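Local structure of CurG, CurH fusion protein (Moorea producens 3L, 4MYY) at residues Q14-N17 with Q18-E21; L20-S23 with I24-L28; E55-Q58 with I59-S63; L75-K78 with L79-L83. The protein joins the C-terminal docking domain of CurG to the N-terminal docking domain of CurH and probably mimics the pairing between successive curacin A polyketide synthase modules. One frame throughout, in Å; residues are numbered along the deposited sequence.

In the fold
From the N terminus, helix 2-14 gives way to contact 1, which closes the short turn into helix 17-32. Contact 2 continues along that helix and shares Leu20 and Glu21 with contact 1, so the two overlap; both lie in the CurG part. Beyond the engineered linker, contact 3 holds the last turns of helix 42-61 and leads into helix 64-82, whose far end carries contact 4; these two belong to CurH. All four are local, in series along the chain apart from that overlap, and none encloses another. Contacts 2 and 3 meet where Leu28 packs on Ile59, joining helices 17-32 and 42-61, and every contact touches the second subunit.

Contact 1 (Q14-N17 with Q18-E21); sequences QSSN and QELE
Ser16 and Asn17 turn the chain into the first turn of helix 17-32, where Ser16 O accepts from Leu20 N and Asn17 O from Glu21 N. In this CurG part of the fusion, Ser16 and Glu19 form a capping box, each side chain binding the other's backbone N-H. Ser16 is the N-cap: its OG lies between its own backbone N and carbonyl carbon (chi1 71°), which brings it 3.1 Å from Glu19 N. The return bond runs from Ser16 N to Glu19 OE1, 2.9 Å long and nearly straight at 164°, though the donor meets the carboxylate from above its plane. Serine suits the cap because its short hydroxyl can accept without bulk, and glutamate because its chain, extended beyond CG, is long enough to reach back three residues to the N-H of Ser16. Just outside the box, Leu20 CD2 lies 3.9 Å from Ser15 CB; the hydroxyl of Ser15 itself is bonded to Glu11 O. Further round, Glu21 lays CG 3.2 Å from Asn17 O and packs on Leu65 of the second subunit. With an alanine at Glu21 the chain beyond CB is gone, and Leu65 of the second subunit would probably lose part of its packing surface. A water bridges the cap to Gln18, two residues on, 2.9 Å from Ser16 OG and donating to Gln18 OE1 at 3.0 Å.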
loop_
_atom_site.group_PDB
_atom_site.type_symbol
_atom_site.label_atom_id
_atom_site.label_comp_id
_atom_site.label_asym_id
_atom_site.label_seq_id
_atom_site.Cartn_x
_atom_site.Cartn_y
_atom_site.Cartn_z
ATOM N N GLN B 14 3.980 -14.069 10.902
ATOM C CA GLN B 14 4.941 -14.285 11.976
ATOM C C GLN B 14 5.621 -13.017 12.441
ATOM O O GLN B 14 6.246 -13.019 13.490
ATOM C CB GLN B 14 5.992 -15.314 11.530
ATOM C CG GLN B 14 5.399 -16.697 11.382
ATOM C CD GLN B 14 6.249 -17.620 10.529
ATOM O OE1 GLN B 14 7.465 -17.449 10.420
ATOM N NE2 GLN B 14 5.614 -18.592 9.911
ATOM N N SER B 15 5.444 -11.920 11.692
ATOM C CA SER B 15 6.174 -10.670 11.943
ATOM C C SER B 15 5.578 -9.875 13.082
ATOM O O SER B 15 4.375 -9.914 13.308
ATOM C CB SER B 15 6.151 -9.779 10.699
ATOM O OG SER B 15 6.913 -10.341 9.663
ATOM N N SER B 16 6.412 -9.104 13.767
ATOM C CA SER B 16 5.888 -8.243 14.805
ATOM C C SER B 16 5.236 -7.019 14.174
ATOM O O SER B 16 5.550 -6.668 13.055
ATOM C CB SER B 16 6.996 -7.800 15.779
ATOM O OG SER B 16 7.876 -6.870 15.146
ATOM N N ASN B 17 4.348 -6.365 14.919
ATOM C CA ASN B 17 3.787 -5.112 14.420
ATOM C C ASN B 17 4.828 -4.052 14.091
ATOM O O ASN B 17 4.683 -3.375 13.083
ATOM C CB ASN B 17 2.729 -4.548 15.348
ATOM C CG ASN B 17 1.472 -5.385 15.370
ATOM O OD1 ASN B 17 1.194 -6.122 14.435
ATOM N ND2 ASN B 17 0.700 -5.279 16.453
ATOM N N GLN B 18 5.887 -3.937 14.904
ATOM C CA GLN B 18 6.940 -2.949 14.651
ATOM C C GLN B 18 7.638 -3.248 13.342
ATOM O O GLN B 18 7.913 -2.326 12.578
ATOM C CB GLN B 18 7.959 -2.900 15.797
ATOM C CG GLN B 18 8.863 -1.663 15.755
ATOM C CD GLN B 18 10.061 -1.824 14.834
ATOM O OE1 GLN B 18 10.525 -2.951 14.591
ATOM N NE2 GLN B 18 10.580 -0.702 14.329
ATOM N N GLU B 19 7.865 -4.535 13.066
ATOM C CA GLU B 19 8.465 -4.957 11.788
ATOM C C GLU B 19 7.616 -4.526 10.603
ATOM O O GLU B 19 8.153 -4.013 9.613
ATOM C CB GLU B 19 8.696 -6.474 11.751
ATOM C CG GLU B 19 9.950 -6.866 12.526
ATOM C CD GLU B 19 10.075 -8.350 12.830
ATOM O OE1 GLU B 19 9.102 -9.110 12.683
ATOM O OE2 GLU B 19 11.189 -8.756 13.256
ATOM N N LEU B 20 6.304 -4.769 10.683
ATOM C CA LEU B 20 5.413 -4.414 9.591
ATOM C C LEU B 20 5.344 -2.883 9.463
ATOM O O LEU B 20 5.334 -2.340 8.358
ATOM C CB LEU B 20 4.012 -4.968 9.869
ATOM C CG LEU B 20 3.931 -6.498 9.862
ATOM C CD1 LEU B 20 2.500 -6.894 10.147
ATOM C CD2 LEU B 20 4.393 -7.105 8.553
ATOM N N GLU B 21 5.321 -2.196 10.597
ATOM C CA GLU B 21 5.182 -0.729 10.607
ATOM C C GLU B 21 6.462 -0.106 10.014
ATOM O O GLU B 21 6.397 0.854 9.226
ATOM C CB GLU B 21 4.931 -0.221 12.016
ATOM C CG GLU B 21 3.535 -0.482 12.538
ATOM C CD GLU B 21 3.456 -0.343 14.040
ATOM O OE1 GLU B 21 4.355 0.293 14.627
ATOM O OE2 GLU B 21 2.480 -0.848 14.641
HETATM O O HOH W 1 10.442 -5.637 15.892
#

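Contact 2 (L20-S23 with I24-L28); sequences LESS and IDQIL
Gln26 folds back one turn to Ser22, its NE2 donating to Ser22 O at 3.2 Å and more weakly to Ser22 OG. The setting is the middle of an alpha helix, 17-32 of the CurG part, with the regular i to i+4 backbone ladder from Leu20 O to Ile24 N through Ser23 O to Ile27 N. Ser22 O thus has two donors, Gln26 N and Gln26 NE2, which approach from opposite faces of its carbonyl plane; the amide comes from 72° above, well off either lone pair. A small hydroxyl at Ser22 and a long amide at Gln26 suit this solvent-facing side. On the covered side, with CG1 beside its own backbone N (chi1 -68°) and CD1 extended beyond it, Ile24 has CD1 3.3 Å from Leu20 O. Asp25, partly exposed, brings CG to 3.0 Å from Glu21 O. The carboxylate and that carbonyl are both acceptors and give each other no bond; the charge is instead met by Arg67, of the CurH part of the same chain, through OD1. An alanine in place of Asp25 would probably leave the guanidinium of Arg67 without this mate. Farther out, Ile24 packs on Ala68 of helix 64-82 and on Leu65 of the second subunit, and Leu28 reaches Arg67 and Leu70. The carbonyl oxygen beside the carboxylate, Glu21 O, accepts from Asp25 N at 2.8 Å.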
loop_
_atom_site.group_PDB
_atom_site.type_symbol
_atom_site.label_atom_id
_atom_site.label_comp_id
_atom_site.label_asym_id
_atom_site.label_seq_id
_atom_site.Cartn_x
_atom_site.Cartn_y
_atom_site.Cartn_z
ATOM N N LEU B 20 6.304 -4.769 10.683
ATOM C CA LEU B 20 5.413 -4.414 9.591
ATOM C C LEU B 20 5.344 -2.883 9.463
ATOM O O LEU B 20 5.334 -2.340 8.358
ATOM C CB LEU B 20 4.012 -4.968 9.869
ATOM C CG LEU B 20 3.931 -6.498 9.862
ATOM C CD1 LEU B 20 2.500 -6.894 10.147
ATOM C CD2 LEU B 20 4.393 -7.105 8.553
ATOM N N GLU B 21 5.321 -2.196 10.597
ATOM C CA GLU B 21 5.182 -0.729 10.607
ATOM C C GLU B 21 6.462 -0.106 10.014
ATOM O O GLU B 21 6.397 0.854 9.226
ATOM C CB GLU B 21 4.931 -0.221 12.016
ATOM C CG GLU B 21 3.535 -0.482 12.538
ATOM C CD GLU B 21 3.456 -0.343 14.040
ATOM O OE1 GLU B 21 4.355 0.293 14.627
ATOM O OE2 GLU B 21 2.480 -0.848 14.641
ATOM N N SER B 22 7.615 -0.694 10.326
ATOM C CA SER B 22 8.868 -0.176 9.790
ATOM C C SER B 22 8.854 -0.253 8.275
ATOM O O SER B 22 9.225 0.718 7.622
ATOM C CB SER B 22 10.073 -0.890 10.386
ATOM O OG SER B 22 11.262 -0.254 9.929
ATOM N N SER B 23 8.413 -1.382 7.706
ATOM C CA SER B 23 8.311 -1.505 6.250
ATOM C C SER B 23 7.310 -0.513 5.661
ATOM O O SER B 23 7.623 0.189 4.709
ATOM C CB SER B 23 7.951 -2.933 5.851
ATOM O OG SER B 23 8.984 -3.821 6.235
ATOM N N ILE B 24 6.112 -0.456 6.240
ATOM C CA ILE B 24 5.052 0.440 5.747
ATOM C C ILE B 24 5.543 1.904 5.779
ATOM O O ILE B 24 5.339 2.667 4.830
ATOM C CB ILE B 24 3.734 0.254 6.544
ATOM C CG1 ILE B 24 3.144 -1.142 6.250
ATOM C CG2 ILE B 24 2.731 1.360 6.229
ATOM C CD1 ILE B 24 2.229 -1.670 7.348
ATOM N N ASP B 25 6.175 2.281 6.873
ATOM C CA ASP B 25 6.583 3.671 7.062
ATOM C C ASP B 25 7.643 4.029 6.057
ATOM O O ASP B 25 7.669 5.150 5.516
ATOM C CB ASP B 25 7.073 3.902 8.487
ATOM C CG ASP B 25 5.934 3.835 9.521
ATOM O OD1 ASP B 25 4.737 3.715 9.137
ATOM O OD2 ASP B 25 6.241 3.882 10.742
ATOM N N GLN B 26 8.536 3.081 5.801
ATOM C CA GLN B 26 9.601 3.350 4.859
ATOM C C GLN B 26 9.059 3.453 3.458
ATOM O O GLN B 26 9.547 4.277 2.669
ATOM C CB GLN B 26 10.689 2.292 4.933
ATOM C CG GLN B 26 11.526 2.435 6.187
ATOM C CD GLN B 26 12.593 1.387 6.275
ATOM O OE1 GLN B 26 13.599 1.450 5.567
ATOM N NE2 GLN B 26 12.394 0.416 7.148
ATOM N N ILE B 27 8.077 2.618 3.131
ATOM C CA ILE B 27 7.459 2.703 1.806
ATOM C C ILE B 27 6.754 4.047 1.695
ATOM O O ILE B 27 6.891 4.761 0.700
ATOM C CB ILE B 27 6.556 1.480 1.471
ATOM C CG1 ILE B 27 7.423 0.352 0.909
ATOM C CG2 ILE B 27 5.563 1.803 0.362
ATOM C CD1 ILE B 27 7.971 -0.609 1.931
ATOM N N LEU B 28 6.041 4.436 2.739
ATOM C CA LEU B 28 5.380 5.725 2.722
ATOM C C LEU B 28 6.348 6.894 2.504
ATOM O O LEU B 28 6.080 7.782 1.695
ATOM C CB LEU B 28 4.591 5.907 4.019
ATOM C CG LEU B 28 3.535 6.968 4.010
ATOM C CD1 LEU B 28 2.583 6.862 2.818
ATOM C CD2 LEU B 28 2.781 6.725 5.309
#

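Contact 3 (E55-Q58 with I59-S63); sequences EKQQ and IKQLS
Glu55 O accepts from Ile59 N at 2.9 Å, and the Ile59 side chain lies against the same carbonyl, with CG1 3.3 Å from Glu55 O. The Glu55 carboxylate turns away to bind Ser2 N of the second subunit. Isoleucine suits a buried position; in this fusion it packs on Leu28 and Ile32 of helix 17-32, in the CurG part, and on Leu70 of helix 64-82. Lys56 gives its carbonyl to Lys60 N, while its ammonium end reaches Asn33 OD1. Gln57 sends CG anti to its backbone N (chi1 173°) and bends at the next bond, which swings its amide over the following turn. There both ends are used, weakly: OE1 accepts from Lys60 NZ at 3.4 Å and NE2 donates to Gln61 OE1 at 3.3 Å, the two amide planes standing 77° apart. Long, flexible polar chains suit this exposed side. These are the last turns of helix 42-61 in the CurH part, where the ladder tightens: Gln61 N reaches Gln57 O only weakly and binds Gln58 O at 3.1 Å, an i to i+3 bond met from above the carbonyl plane. Gln58 points its amide elsewhere, with NE2 on Ser54 OG and OE1 on Lys13 of the second subunit. Its carbonyl is also flanked by the buried Leu62, whose CG lies 3.5 Å from Gln58 O.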
loop_
_atom_site.group_PDB
_atom_site.type_symbol
_atom_site.label_atom_id
_atom_site.label_comp_id
_atom_site.label_asym_id
_atom_site.label_seq_id
_atom_site.Cartn_x
_atom_site.Cartn_y
_atom_site.Cartn_z
ATOM N N GLU B 55 3.243 17.359 5.069
ATOM C CA GLU B 55 2.855 15.931 4.903
ATOM C C GLU B 55 3.538 15.045 5.955
ATOM O O GLU B 55 2.892 14.210 6.601
ATOM C CB GLU B 55 3.159 15.426 3.501
ATOM C CG GLU B 55 2.426 16.172 2.407
ATOM C CD GLU B 55 2.798 15.729 1.006
ATOM O OE1 GLU B 55 3.597 14.782 0.845
ATOM O OE2 GLU B 55 2.272 16.336 0.052
ATOM N N LYS B 56 4.843 15.217 6.134
ATOM C CA LYS B 56 5.555 14.433 7.145
ATOM C C LYS B 56 5.008 14.652 8.553
ATOM O O LYS B 56 4.892 13.704 9.328
ATOM C CB LYS B 56 7.047 14.722 7.098
ATOM C CG LYS B 56 7.734 14.045 5.927
ATOM C CD LYS B 56 9.218 14.372 5.974
ATOM C CE LYS B 56 9.884 14.180 4.625
ATOM N NZ LYS B 56 9.836 12.774 4.159
ATOM N N GLN B 57 4.687 15.909 8.882
ATOM C CA GLN B 57 4.120 16.249 10.177
ATOM C C GLN B 57 2.779 15.548 10.374
ATOM O O GLN B 57 2.514 14.983 11.439
ATOM C CB GLN B 57 3.971 17.785 10.320
ATOM C CG GLN B 57 3.227 18.236 11.577
ATOM C CD GLN B 57 3.921 17.832 12.870
ATOM O OE1 GLN B 57 5.076 18.201 13.115
ATOM N NE2 GLN B 57 3.210 17.077 13.715
ATOM N N GLN B 58 1.943 15.556 9.335
ATOM C CA GLN B 58 0.640 14.950 9.431
ATOM C C GLN B 58 0.770 13.447 9.608
ATOM O O GLN B 58 0.090 12.837 10.438
ATOM C CB GLN B 58 -0.171 15.268 8.191
ATOM C CG GLN B 58 -0.578 16.746 8.101
ATOM C CD GLN B 58 -1.285 17.010 6.791
ATOM O OE1 GLN B 58 -2.406 16.542 6.575
ATOM N NE2 GLN B 58 -0.617 17.699 5.897
ATOM N N ILE B 59 1.657 12.858 8.819
ATOM C CA ILE B 59 1.859 11.413 8.877
ATOM C C ILE B 59 2.352 10.954 10.250
ATOM O O ILE B 59 1.927 9.904 10.739
ATOM C CB ILE B 59 2.834 10.966 7.764
ATOM C CG1 ILE B 59 2.100 11.048 6.426
ATOM C CG2 ILE B 59 3.341 9.566 8.030
ATOM C CD1 ILE B 59 3.025 11.075 5.234
ATOM N N LYS B 60 3.236 11.750 10.858
ATOM C CA LYS B 60 3.754 11.463 12.196
ATOM C C LYS B 60 2.640 11.306 13.241
ATOM O O LYS B 60 2.774 10.544 14.205
ATOM C CB LYS B 60 4.714 12.596 12.590
ATOM C CG LYS B 60 5.447 12.392 13.895
ATOM C CD LYS B 60 6.583 13.387 14.034
ATOM C CE LYS B 60 6.074 14.806 14.273
ATOM N NZ LYS B 60 7.191 15.794 14.277
ATOM N N GLN B 61 1.544 12.029 13.037
ATOM C CA GLN B 61 0.417 12.038 13.985
ATOM C C GLN B 61 -0.601 10.935 13.713
ATOM O O GLN B 61 -1.503 10.706 14.511
ATOM C CB GLN B 61 -0.265 13.411 13.979
ATOM C CG GLN B 61 0.671 14.572 14.257
ATOM C CD GLN B 61 -0.092 15.817 14.634
ATOM O OE1 GLN B 61 -0.077 16.815 13.909
ATOM N NE2 GLN B 61 -0.776 15.763 15.768
ATOM N N LEU B 62 -0.453 10.241 12.585
ATOM C CA LEU B 62 -1.335 9.137 12.234
ATOM C C LEU B 62 -1.002 7.863 13.002
ATOM O O LEU B 62 0.140 7.652 13.416
ATOM C CB LEU B 62 -1.258 8.857 10.724
ATOM C CG LEU B 62 -1.731 9.961 9.762
ATOM C CD1 LEU B 62 -1.517 9.454 8.331
ATOM C CD2 LEU B 62 -3.196 10.325 9.985
ATOM N N SER B 63 -2.001 7.014 13.202
ATOM C CA SER B 63 -1.736 5.687 13.770
ATOM C C SER B 63 -1.040 4.771 12.749
ATOM O O SER B 63 -1.092 5.014 11.541
ATOM C CB SER B 63 -3.054 5.031 14.178
ATOM O OG SER B 63 -3.830 4.757 13.031
#

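Contact 4 (L75-K78 with L79-L83); sequences LETK and LNNTL
Thr82 turns its hydroxyl back onto the preceding turn, OG1 donating to Lys78 O at 2.7 Å. With OG1 beside its own backbone N (chi1 -53°), the hydroxyl approaches the carbonyl 38° above its plane, and it supplements a weak bond from Thr82 N to the same oxygen as the helix runs out. A beta-hydroxyl suits this place, since it can satisfy a carbonyl whose backbone donor is poorly aligned. Asn81 also turns its side chain toward the backbone (chi1 -57°), placing CG 3.0 Å from Thr77 O, although the bond to that oxygen comes from Asn81 N. The Thr77 and Asn81 side chains lie alongside each other and point the same way, CG2 of Thr77 3.8 Å from ND2 of Asn81; the Thr77 hydroxyl is bonded to Lys73 O. Asn80 ND2 donates to Asn81 OD1 at 3.0 Å, which would tend to hold the Asn81 amide in this rotation. On the buried side Leu79 covers Leu75 O with CB, 3.4 Å away. Leu75, Leu79 and Thr82, spaced four and then three residues apart, are consistent with a coiled-coil-like pairing: in this CurH part helix 64-82 packs by them on its counterpart in the second subunit, Leu75 on Leu72, Leu79 on Leu75 and Thr82 on Thr82, while Glu76 touches Ile27 on that subunit's helix 17-32.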
loop_
_atom_site.group_PDB
_atom_site.type_symbol
_atom_site.label_atom_id
_atom_site.label_comp_id
_atom_site.label_asym_id
_atom_site.label_seq_id
_atom_site.Cartn_x
_atom_site.Cartn_y
_atom_site.Cartn_z
ATOM N N LEU B 75 -0.970 4.048 -3.554
ATOM C CA LEU B 75 -0.522 3.130 -4.614
ATOM C C LEU B 75 -1.661 2.680 -5.532
ATOM O O LEU B 75 -1.459 2.450 -6.727
ATOM C CB LEU B 75 0.158 1.918 -4.002
ATOM C CG LEU B 75 1.489 2.178 -3.276
ATOM C CD1 LEU B 75 1.968 0.812 -2.889
ATOM C CD2 LEU B 75 2.543 2.903 -4.099
ATOM N N GLU B 76 -2.857 2.523 -4.972
ATOM C CA GLU B 76 -4.025 2.173 -5.792
ATOM C C GLU B 76 -4.285 3.267 -6.825
ATOM O O GLU B 76 -4.511 3.010 -8.039
ATOM C CB GLU B 76 -5.262 1.932 -4.895
ATOM C CG GLU B 76 -6.482 1.468 -5.668
ATOM C CD GLU B 76 -7.731 1.342 -4.798
ATOM O OE1 GLU B 76 -7.958 2.211 -3.927
ATOM O OE2 GLU B 76 -8.500 0.369 -4.999
ATOM N N THR B 77 -4.209 4.503 -6.343
ATOM C CA THR B 77 -4.344 5.687 -7.156
ATOM C C THR B 77 -3.235 5.759 -8.224
ATOM O O THR B 77 -3.509 6.001 -9.401
ATOM C CB THR B 77 -4.389 6.970 -6.280
ATOM O OG1 THR B 77 -5.442 6.856 -5.297
ATOM C CG2 THR B 77 -4.681 8.170 -7.139
ATOM N N LYS B 78 -1.989 5.498 -7.826
ATOM C CA LYS B 78 -0.888 5.483 -8.770
ATOM C C LYS B 78 -1.089 4.405 -9.855
ATOM O O LYS B 78 -0.855 4.652 -11.039
ATOM C CB LYS B 78 0.418 5.285 -7.998
ATOM C CG LYS B 78 1.683 5.323 -8.828
ATOM C CD LYS B 78 2.834 5.741 -7.923
ATOM C CE LYS B 78 4.032 6.233 -8.719
ATOM N NZ LYS B 78 5.068 6.823 -7.826
ATOM N N LEU B 79 -1.536 3.218 -9.456
ATOM C CA LEU B 79 -1.796 2.142 -10.407
ATOM C C LEU B 79 -2.886 2.497 -11.395
ATOM O O LEU B 79 -2.751 2.254 -12.608
ATOM C CB LEU B 79 -2.181 0.868 -9.666
ATOM C CG LEU B 79 -0.985 0.022 -9.341
ATOM C CD1 LEU B 79 -1.385 -0.980 -8.260
ATOM C CD2 LEU B 79 -0.482 -0.668 -10.609
ATOM N N ASN B 80 -3.981 3.045 -10.870
ATOM C CA ASN B 80 -5.073 3.524 -11.720
ATOM C C ASN B 80 -4.565 4.512 -12.762
ATOM O O ASN B 80 -4.995 4.487 -13.921
ATOM C CB ASN B 80 -6.156 4.182 -10.862
ATOM C CG ASN B 80 -7.232 4.841 -11.691
ATOM O OD1 ASN B 80 -8.109 4.159 -12.230
ATOM N ND2 ASN B 80 -7.184 6.184 -11.800
ATOM N N ASN B 81 -3.666 5.400 -12.348
ATOM C CA ASN B 81 -3.184 6.448 -13.231
ATOM C C ASN B 81 -2.150 5.878 -14.216
ATOM O O ASN B 81 -1.882 6.479 -15.254
ATOM C CB ASN B 81 -2.611 7.634 -12.431
ATOM C CG ASN B 81 -3.618 8.261 -11.441
ATOM O OD1 ASN B 81 -4.846 8.072 -11.519
ATOM N ND2 ASN B 81 -3.078 9.023 -10.495
ATOM N N THR B 82 -1.596 4.709 -13.899
ATOM C CA THR B 82 -0.565 4.062 -14.722
ATOM C C THR B 82 -1.137 3.051 -15.724
ATOM O O THR B 82 -0.771 3.079 -16.901
ATOM C CB THR B 82 0.543 3.404 -13.851
ATOM O OG1 THR B 82 1.049 4.380 -12.935
ATOM C CG2 THR B 82 1.705 2.912 -14.718
ATOM N N LEU B 83 -2.013 2.153 -15.260
ATOM C CA LEU B 83 -2.689 1.187 -16.131
ATOM C C LEU B 83 -3.618 1.873 -17.137
ATOM O O LEU B 83 -4.392 2.758 -16.777
ATOM C CB LEU B 83 -3.498 0.191 -15.293
ATOM C CG LEU B 83 -2.777 -0.692 -14.277
ATOM C CD1 LEU B 83 -3.821 -1.330 -13.366
ATOM C CD2 LEU B 83 -1.916 -1.758 -14.942
#